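Formate dehydrogenase (Pyrobaculum aerophilum, PDB 1QP8) probably acts as an NAD(P)H-dependent 2-hydroxyacid dehydrogenase, a family whose members reduce glyoxylate or hydroxypyruvate, and binds NADPH. Local coordinates at residues A128-G133 against E170-A175. Residues are numbered along the deposited sequence; the frame is centred on the assembly and turned at random.
Sequences AVLGLG and EALREA. With NDP (NADPH dihydro-nicotinamide-adenine-dinucleotide phosphate), chain C.
L172 and L130 meet methyl to methyl, CD2 against CD2 at 3.8 Å, their side chains crossing at about a right angle. Followed outward, L172 leaves the short, weakly bonded helix with its CB turned neither at the strand nor from it. The first torsion (chi1 -59°) sets CG anti to the carbonyl carbon; the second (chi2 -177°) carries CD1 onward, anti to CA, leaving CD2 as the branch that meets the strand. That one methyl serves two residues, since the CB of A128 also lies 4.0 Å from L172 CD2. A128 points its CB at the helix, where A128 CB lies 4.1 Å from A171 CB and beside the A171 carbonyl. At the edge of the patch A175, which closes the type II turn begun at L172, brings its CB to 4.4 Å from A128 N. All five touching residues are buried, and the contact between the segments is apolar, its small alanines letting helix and strand come within 5.1 Å at the CA atoms of A128 and A171.

Beyond L130 the chain runs into G131 and G133, which fit the glycine-rich turn of a Rossmann fold; there L132 N makes a weak hydrogen bond to the NADPH ribose oxygen O3B. Strand 126-130 lies between strands 149-153 and 177-180 in the parallel sheet, and helix 169-172 packs against strand 126-130 just before the chain enters strand 177-180, where L172 also touches A178.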
loop_
_atom_site.group_PDB
_atom_site.type_symbol
_atom_site.label_atom_id
_atom_site.label_comp_id
_atom_site.label_asym_id
_atom_site.label_seq_id
_atom_site.Cartn_x
_atom_site.Cartn_y
_atom_site.Cartn_z
ATOM N N ALA A 128 3.989 -5.603 13.769
ATOM C CA ALA A 128 2.956 -6.091 14.670
ATOM C C ALA A 128 1.590 -5.933 14.014
ATOM O O ALA A 128 1.433 -5.161 13.067
ATOM C CB ALA A 128 2.990 -5.315 15.973
ATOM N N VAL A 129 0.607 -6.675 14.513
ATOM C CA VAL A 129 -0.755 -6.609 13.998
ATOM C C VAL A 129 -1.682 -6.911 15.162
ATOM O O VAL A 129 -2.116 -8.038 15.327
ATOM C CB VAL A 129 -0.997 -7.646 12.855
ATOM C CG1 VAL A 129 -2.476 -7.766 12.542
ATOM C CG2 VAL A 129 -0.249 -7.217 11.581
ATOM N N LEU A 130 -1.972 -5.900 15.975
ATOM C CA LEU A 130 -2.840 -6.075 17.131
ATOM C C LEU A 130 -4.276 -6.332 16.697
ATOM O O LEU A 130 -4.893 -5.501 16.034
ATOM C CB LEU A 130 -2.812 -4.839 18.028
ATOM C CG LEU A 130 -1.576 -3.939 18.129
ATOM C CD1 LEU A 130 -1.766 -3.015 19.332
ATOM C CD2 LEU A 130 -0.308 -4.753 18.284
ATOM N N GLY A 131 -4.814 -7.477 17.099
ATOM C CA GLY A 131 -6.167 -7.835 16.727
ATOM C C GLY A 131 -6.096 -8.724 15.508
ATOM O O GLY A 131 -5.612 -8.292 14.459
ATOM N N LEU A 132 -6.555 -9.962 15.630
ATOM C CA LEU A 132 -6.503 -10.869 14.493
ATOM C C LEU A 132 -7.879 -11.216 13.931
ATOM O O LEU A 132 -8.902 -10.912 14.527
ATOM C CB LEU A 132 -5.719 -12.135 14.869
ATOM C CG LEU A 132 -4.199 -11.892 14.885
ATOM C CD1 LEU A 132 -3.485 -12.961 15.697
ATOM C CD2 LEU A 132 -3.675 -11.858 13.471
ATOM N N GLY A 133 -7.908 -11.809 12.750
ATOM C CA GLY A 133 -9.188 -12.156 12.168
ATOM C C GLY A 133 -9.973 -11.005 11.564
ATOM O O GLY A 133 -10.140 -9.951 12.171
ATOM N N GLU A 170 5.003 -7.819 23.522
ATOM C CA GLU A 170 5.834 -8.659 22.679
ATOM C C GLU A 170 5.141 -8.780 21.335
ATOM O O GLU A 170 4.409 -9.736 21.086
ATOM C CB GLU A 170 6.014 -10.042 23.320
ATOM C CG GLU A 170 6.730 -11.071 22.442
ATOM C CD GLU A 170 8.094 -10.597 21.962
ATOM O OE1 GLU A 170 8.968 -10.329 22.822
ATOM O OE2 GLU A 170 8.288 -10.495 20.728
ATOM N N ALA A 171 5.365 -7.791 20.480
ATOM C CA ALA A 171 4.774 -7.730 19.144
ATOM C C ALA A 171 5.198 -6.360 18.676
ATOM O O ALA A 171 5.474 -6.129 17.498
ATOM C CB ALA A 171 3.252 -7.806 19.225
ATOM N N LEU A 172 5.256 -5.455 19.645
ATOM C CA LEU A 172 5.665 -4.083 19.418
ATOM C C LEU A 172 7.179 -3.965 19.629
ATOM O O LEU A 172 7.812 -3.062 19.089
ATOM C CB LEU A 172 4.925 -3.156 20.392
ATOM C CG LEU A 172 3.391 -3.134 20.378
ATOM C CD1 LEU A 172 2.928 -2.104 21.371
ATOM C CD2 LEU A 172 2.852 -2.777 19.000
ATOM N N ARG A 173 7.750 -4.883 20.411
ATOM C CA ARG A 173 9.187 -4.868 20.692
ATOM C C ARG A 173 10.009 -4.696 19.435
ATOM O O ARG A 173 9.975 -5.538 18.539
ATOM C CB ARG A 173 9.638 -6.146 21.409
ATOM C CG ARG A 173 9.366 -6.120 22.906
ATOM C CD ARG A 173 10.350 -6.961 23.725
ATOM N NE ARG A 173 10.449 -6.405 25.071
ATOM C CZ ARG A 173 9.481 -6.462 25.981
ATOM N NH1 ARG A 173 8.337 -7.078 25.703
ATOM N NH2 ARG A 173 9.633 -5.849 27.149
ATOM N N GLU A 174 10.746 -3.590 19.382
ATOM C CA GLU A 174 11.593 -3.279 18.237
ATOM C C GLU A 174 10.864 -3.458 16.911
ATOM O O GLU A 174 11.489 -3.700 15.876
ATOM C CB GLU A 174 12.836 -4.162 18.246
ATOM C CG GLU A 174 13.701 -3.993 19.467
ATOM C CD GLU A 174 14.831 -4.992 19.489
ATOM O OE1 GLU A 174 14.546 -6.212 19.519
ATOM O OE2 GLU A 174 16.004 -4.557 19.471
ATOM N N ALA A 175 9.541 -3.352 16.941
ATOM C CA ALA A 175 8.783 -3.491 15.711
ATOM C C ALA A 175 8.929 -2.176 14.937
ATOM O O ALA A 175 9.004 -1.091 15.538
ATOM C CB ALA A 175 7.330 -3.779 16.022
HETATM P PA NDP C . -13.910 -9.032 14.731
HETATM O O1A NDP C . -14.719 -8.438 15.840
HETATM O O2A NDP C . -14.679 -8.181 13.797
HETATM O O5B NDP C . -12.612 -8.754 15.711
HETATM C C5B NDP C . -12.267 -9.969 16.492
HETATM C C4B NDP C . -10.706 -10.143 16.556
HETATM O O4B NDP C . -10.028 -9.257 17.529
HETATM C C3B NDP C . -10.251 -11.573 17.051
HETATM O O3B NDP C . -8.909 -11.811 16.666
HETATM C C2B NDP C . -10.505 -11.372 18.545
HETATM O O2B NDP C . -10.133 -12.284 19.513
HETATM C C1B NDP C . -9.913 -10.039 18.745
HETATM N N9A NDP C . -10.327 -9.427 19.965
HETATM C C8A NDP C . -11.545 -8.963 20.385
HETATM N N7A NDP C . -11.492 -8.433 21.607
HETATM C C5A NDP C . -10.174 -8.578 21.964
HETATM C C6A NDP C . -9.456 -8.224 23.166
HETATM N N6A NDP C . -10.109 -7.639 24.188
HETATM N N1A NDP C . -8.099 -8.522 23.213
HETATM C C2A NDP C . -7.507 -9.137 22.118
HETATM N N3A NDP C . -8.093 -9.497 20.989
HETATM C C4A NDP C . -9.437 -9.167 20.977
HETATM O O3 NDP C . -12.824 -8.415 13.782
HETATM P PN NDP C . -12.465 -7.141 12.810
HETATM O O1N NDP C . -11.134 -7.309 12.182
HETATM O O2N NDP C . -13.526 -6.905 11.777
HETATM O O5D NDP C . -12.450 -5.813 13.809
HETATM C C5D NDP C . -13.718 -5.198 14.142
HETATM C C4D NDP C . -13.384 -3.942 14.966
HETATM O O4D NDP C . -12.639 -3.018 14.137
HETATM C C3D NDP C . -14.659 -3.216 15.391
HETATM O O3D NDP C . -15.096 -3.750 16.631
HETATM C C2D NDP C . -14.187 -1.738 15.422
HETATM O O2D NDP C . -13.717 -1.358 16.725
HETATM C C1D NDP C . -13.114 -1.661 14.310
HETATM N N1N NDP C . -13.654 -1.098 12.983
HETATM C C2N NDP C . -13.032 0.112 12.519
HETATM C C3N NDP C . -13.519 0.641 11.298
HETATM C C7N NDP C . -12.856 1.969 10.761
HETATM O O7N NDP C . -13.137 2.322 9.631
HETATM N N7N NDP C . -12.011 2.631 11.597
HETATM C C4N NDP C . -14.577 0.053 10.503
HETATM C C5N NDP C . -15.100 -1.154 11.092
HETATM C C6N NDP C . -14.692 -1.730 12.257
HETATM P P2B NDP C . -11.372 -13.350 19.976
HETATM O O1X NDP C . -10.559 -14.081 21.016
HETATM O O2X NDP C . -12.424 -12.435 20.494
HETATM O O3X NDP C . -11.724 -14.074 18.766
#